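Local coordinates for uncharacterized protein (Arthrobacter sp., PDB 3KOP) that is of unknown function but adopts a cyclophilin-like fold and belongs to the DUF3830 family, at residues Val33-Ala44 / Val151-Met162. Numbering follows the deposited sequence.
Sequences VTCKALLLDDVA and VFATIVEGLDEM
The F152 ring meets L39 at its edge, near the ring plane, where L39 CD1 lies 4.0 Å from F152 CD2; V51 of helix 45-54 and Y99 of strand 96-103 also pack against this phenylalanine. A chi1 of 76°, which sets F152 CG between its own backbone N and carbonyl carbon, turns the ring edge to L39 CD1. F152 CB rests against A44 CB. The E157 side chain, which ends in the other flat group of the contact, lies alongside that of K36, both pointing the same way; K36 NZ stays 4.2 Å from E157 OE2, beyond a salt bridge, and K36 has a cation-pi partner in Y23. Within the antiparallel sheet of this cyclophilin-like fold, strand 33-39 pairs with the end of strand 145-157, and V156 and E157 both face K36 as a classic beta bulge. K36 O therefore accepts two N-H groups, from V156 N at 2.8 Å, in the carbonyl plane, and from E157 N at 3.2 Å, tilted 19° from it. Beyond the bulge C35 SG touches both I155 CD1, 3.7 Å away, and the M162 methyl CE, at 3.9 Å. An alanine in place of I155, lacking CG1, CG2 and CD1, would probably open a gap beside C35 and leave its SG without packing on that side. Bent at chi2 and chi3, the selenomethionine M162 turns its CE toward strand 33-39, 3.6 Å from V33 O.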
loop_
_atom_site.group_PDB
_atom_site.type_symbol
_atom_site.label_atom_id
_atom_site.label_comp_id
_atom_site.label_asym_id
_atom_site.label_seq_id
_atom_site.Cartn_x
_atom_site.Cartn_y
_atom_site.Cartn_z
ATOM N N VAL F 33 -30.522 -8.061 17.112
ATOM C CA VAL F 33 -30.590 -7.541 15.762
ATOM C C VAL F 33 -30.123 -8.613 14.801
ATOM O O VAL F 33 -29.066 -9.231 15.025
ATOM C CB VAL F 33 -29.712 -6.273 15.610
ATOM C CG1 VAL F 33 -29.764 -5.721 14.178
ATOM C CG2 VAL F 33 -30.149 -5.222 16.613
ATOM N N THR F 34 -30.907 -8.838 13.747
ATOM C CA THR F 34 -30.602 -9.849 12.738
ATOM C C THR F 34 -30.653 -9.241 11.345
ATOM O O THR F 34 -31.506 -8.405 11.041
ATOM C CB THR F 34 -31.615 -11.027 12.775
ATOM O OG1 THR F 34 -31.558 -11.656 14.064
ATOM C CG2 THR F 34 -31.290 -12.066 11.740
ATOM N N CYS F 35 -29.742 -9.667 10.491
ATOM C CA CYS F 35 -29.848 -9.330 9.093
ATOM C C CYS F 35 -29.768 -10.645 8.299
ATOM O O CYS F 35 -29.416 -11.692 8.855
ATOM C CB CYS F 35 -28.757 -8.310 8.703
ATOM S SG CYS F 35 -27.108 -8.950 8.823
ATOM N N LYS F 36 -30.110 -10.590 7.023
ATOM C CA LYS F 36 -30.101 -11.761 6.174
ATOM C C LYS F 36 -29.161 -11.539 5.005
ATOM O O LYS F 36 -29.145 -10.463 4.421
ATOM C CB LYS F 36 -31.501 -12.085 5.636
ATOM C CG LYS F 36 -31.545 -13.375 4.863
ATOM C CD LYS F 36 -32.878 -13.639 4.162
ATOM C CE LYS F 36 -33.932 -14.015 5.106
ATOM N NZ LYS F 36 -35.087 -14.693 4.347
ATOM N N ALA F 37 -28.408 -12.586 4.677
ATOM C CA ALA F 37 -27.392 -12.542 3.653
ATOM C C ALA F 37 -27.591 -13.671 2.668
ATOM O O ALA F 37 -27.925 -14.789 3.056
ATOM C CB ALA F 37 -25.992 -12.623 4.289
ATOM N N LEU F 38 -27.394 -13.343 1.396
ATOM C CA LEU F 38 -27.378 -14.289 0.326
ATOM C C LEU F 38 -26.023 -14.942 0.281
ATOM O O LEU F 38 -24.995 -14.279 0.237
ATOM C CB LEU F 38 -27.628 -13.589 -0.990
ATOM C CG LEU F 38 -27.397 -14.390 -2.251
ATOM C CD1 LEU F 38 -28.555 -15.457 -2.388
ATOM C CD2 LEU F 38 -27.325 -13.458 -3.455
ATOM N N LEU F 39 -26.034 -16.265 0.221
ATOM C CA LEU F 39 -24.817 -17.017 0.139
ATOM C C LEU F 39 -24.343 -17.054 -1.311
ATOM O O LEU F 39 -25.129 -17.324 -2.192
ATOM C CB LEU F 39 -25.116 -18.410 0.651
ATOM C CG LEU F 39 -24.216 -19.016 1.655
ATOM C CD1 LEU F 39 -23.918 -18.070 2.820
ATOM C CD2 LEU F 39 -24.862 -20.338 2.159
ATOM N N LEU F 40 -23.056 -16.775 -1.549
ATOM C CA LEU F 40 -22.543 -16.577 -2.903
ATOM C C LEU F 40 -22.047 -17.910 -3.492
ATOM O O LEU F 40 -20.842 -18.127 -3.705
ATOM C CB LEU F 40 -21.456 -15.499 -2.927
ATOM C CG LEU F 40 -21.897 -14.086 -2.508
ATOM C CD1 LEU F 40 -20.652 -13.192 -2.496
ATOM C CD2 LEU F 40 -23.058 -13.479 -3.391
ATOM N N ASP F 41 -23.016 -18.800 -3.731
ATOM C CA ASP F 41 -22.742 -20.137 -4.287
ATOM C C ASP F 41 -22.174 -20.083 -5.683
ATOM O O ASP F 41 -21.467 -21.003 -6.077
ATOM C CB ASP F 41 -24.010 -21.000 -4.255
ATOM C CG ASP F 41 -24.314 -21.509 -2.874
ATOM O OD1 ASP F 41 -23.417 -22.119 -2.297
ATOM O OD2 ASP F 41 -25.428 -21.320 -2.368
ATOM N N ASP F 42 -22.464 -19.016 -6.430
ATOM C CA ASP F 42 -21.875 -18.838 -7.770
ATOM C C ASP F 42 -20.362 -18.529 -7.741
ATOM O O ASP F 42 -19.592 -19.220 -8.361
ATOM C CB ASP F 42 -22.646 -17.797 -8.618
ATOM C CG ASP F 42 -22.781 -16.404 -7.956
ATOM O OD1 ASP F 42 -22.469 -16.168 -6.743
ATOM O OD2 ASP F 42 -23.258 -15.510 -8.697
ATOM N N VAL F 43 -19.934 -17.539 -6.973
ATOM C CA VAL F 43 -18.528 -17.102 -6.996
ATOM C C VAL F 43 -17.678 -17.574 -5.805
ATOM O O VAL F 43 -16.458 -17.497 -5.854
ATOM C CB VAL F 43 -18.444 -15.549 -7.162
ATOM C CG1 VAL F 43 -19.122 -15.117 -8.468
ATOM C CG2 VAL F 43 -19.035 -14.813 -5.938
ATOM N N ALA F 44 -18.309 -18.019 -4.719
ATOM C CA ALA F 44 -17.604 -18.550 -3.541
ATOM C C ALA F 44 -18.237 -19.910 -3.163
ATOM O O ALA F 44 -18.712 -20.071 -2.018
ATOM C CB ALA F 44 -17.731 -17.601 -2.327
ATOM N N VAL F 151 -14.940 -13.413 0.229
ATOM C CA VAL F 151 -16.276 -12.806 0.302
ATOM C C VAL F 151 -17.267 -13.901 -0.099
ATOM O O VAL F 151 -17.292 -14.349 -1.261
ATOM C CB VAL F 151 -16.449 -11.579 -0.655
ATOM C CG1 VAL F 151 -17.916 -11.066 -0.622
ATOM C CG2 VAL F 151 -15.453 -10.449 -0.331
ATOM N N PHE F 152 -18.085 -14.349 0.858
ATOM C CA PHE F 152 -18.937 -15.526 0.600
ATOM C C PHE F 152 -20.437 -15.282 0.768
ATOM O O PHE F 152 -21.249 -16.166 0.496
ATOM C CB PHE F 152 -18.483 -16.718 1.485
ATOM C CG PHE F 152 -18.902 -16.609 2.936
ATOM C CD1 PHE F 152 -18.079 -15.974 3.869
ATOM C CD2 PHE F 152 -20.104 -17.152 3.371
ATOM C CE1 PHE F 152 -18.437 -15.874 5.171
ATOM C CE2 PHE F 152 -20.474 -17.033 4.700
ATOM C CZ PHE F 152 -19.644 -16.393 5.596
ATOM N N ALA F 153 -20.799 -14.091 1.211
ATOM C CA ALA F 153 -22.183 -13.715 1.330
ATOM C C ALA F 153 -22.337 -12.214 1.260
ATOM O O ALA F 153 -21.360 -11.446 1.474
ATOM C CB ALA F 153 -22.795 -14.258 2.596
ATOM N N THR F 154 -23.546 -11.802 0.914
ATOM C CA THR F 154 -23.854 -10.390 0.850
ATOM C C THR F 154 -25.188 -10.111 1.507
ATOM O O THR F 154 -26.203 -10.783 1.248
ATOM C CB THR F 154 -23.816 -9.869 -0.588
ATOM O OG1 THR F 154 -23.733 -8.442 -0.549
ATOM C CG2 THR F 154 -25.054 -10.314 -1.386
ATOM N N ILE F 155 -25.171 -9.142 2.420
ATOM C CA ILE F 155 -26.366 -8.793 3.202
ATOM C C ILE F 155 -27.417 -8.183 2.282
ATOM O O ILE F 155 -27.166 -7.180 1.611
ATOM C CB ILE F 155 -26.015 -7.903 4.417
ATOM C CG1 ILE F 155 -25.089 -8.685 5.373
ATOM C CG2 ILE F 155 -27.293 -7.474 5.178
ATOM C CD1 ILE F 155 -24.467 -7.841 6.460
ATOM N N VAL F 156 -28.601 -8.799 2.249
ATOM C CA VAL F 156 -29.701 -8.328 1.422
ATOM C C VAL F 156 -30.894 -7.767 2.212
ATOM O O VAL F 156 -31.747 -7.107 1.645
ATOM C CB VAL F 156 -30.205 -9.444 0.438
ATOM C CG1 VAL F 156 -29.130 -9.770 -0.593
ATOM C CG2 VAL F 156 -30.648 -10.699 1.193
ATOM N N GLU F 157 -30.962 -8.017 3.514
ATOM C CA GLU F 157 -31.981 -7.433 4.350
ATOM C C GLU F 157 -31.389 -7.063 5.679
ATOM O O GLU F 157 -30.629 -7.846 6.264
ATOM C CB GLU F 157 -33.088 -8.433 4.670
ATOM C CG GLU F 157 -33.950 -8.876 3.560
ATOM C CD GLU F 157 -34.987 -9.893 4.050
ATOM O OE1 GLU F 157 -35.287 -9.921 5.268
ATOM O OE2 GLU F 157 -35.488 -10.666 3.208
ATOM N N GLY F 158 -31.786 -5.903 6.186
ATOM C CA GLY F 158 -31.412 -5.474 7.520
ATOM C C GLY F 158 -30.040 -4.838 7.656
ATOM O O GLY F 158 -29.545 -4.703 8.759
ATOM N N LEU F 159 -29.419 -4.426 6.556
ATOM C CA LEU F 159 -28.047 -3.897 6.637
ATOM C C LEU F 159 -27.973 -2.620 7.459
ATOM O O LEU F 159 -27.082 -2.481 8.293
ATOM C CB LEU F 159 -27.462 -3.669 5.226
ATOM C CG LEU F 159 -26.046 -3.065 5.150
ATOM C CD1 LEU F 159 -25.105 -3.980 5.855
ATOM C CD2 LEU F 159 -25.589 -2.816 3.662
ATOM N N ASP F 160 -28.924 -1.702 7.246
ATOM C CA ASP F 160 -28.968 -0.444 7.998
ATOM C C ASP F 160 -29.092 -0.684 9.500
ATOM O O ASP F 160 -28.370 -0.084 10.278
ATOM C CB ASP F 160 -30.106 0.465 7.519
ATOM C CG ASP F 160 -29.899 0.950 6.091
ATOM O OD1 ASP F 160 -28.775 0.879 5.602
ATOM O OD2 ASP F 160 -30.878 1.377 5.441
ATOM N N GLU F 161 -29.981 -1.583 9.890
ATOM C CA GLU F 161 -30.171 -1.893 11.291
ATOM C C GLU F 161 -28.925 -2.563 11.850
ATOM O O GLU F 161 -28.525 -2.276 12.984
ATOM C CB GLU F 161 -31.386 -2.800 11.525
ATOM C CG GLU F 161 -32.727 -2.158 11.223
ATOM C CD GLU F 161 -33.089 -2.091 9.740
ATOM O OE1 GLU F 161 -32.279 -2.474 8.844
ATOM O OE2 GLU F 161 -34.234 -1.627 9.474
HETATM N N MSE F 162 -28.288 -3.423 11.053
HETATM C CA MSE F 162 -27.080 -4.076 11.505
HETATM C C MSE F 162 -25.971 -3.040 11.691
HETATM O O MSE F 162 -25.258 -3.067 12.688
HETATM C CB MSE F 162 -26.638 -5.186 10.554
HETATM C CG MSE F 162 -25.330 -5.924 10.981
HETATM SE SE MSE F 162 -25.399 -6.709 12.777
HETATM C CE MSE F 162 -26.902 -7.793 12.547
#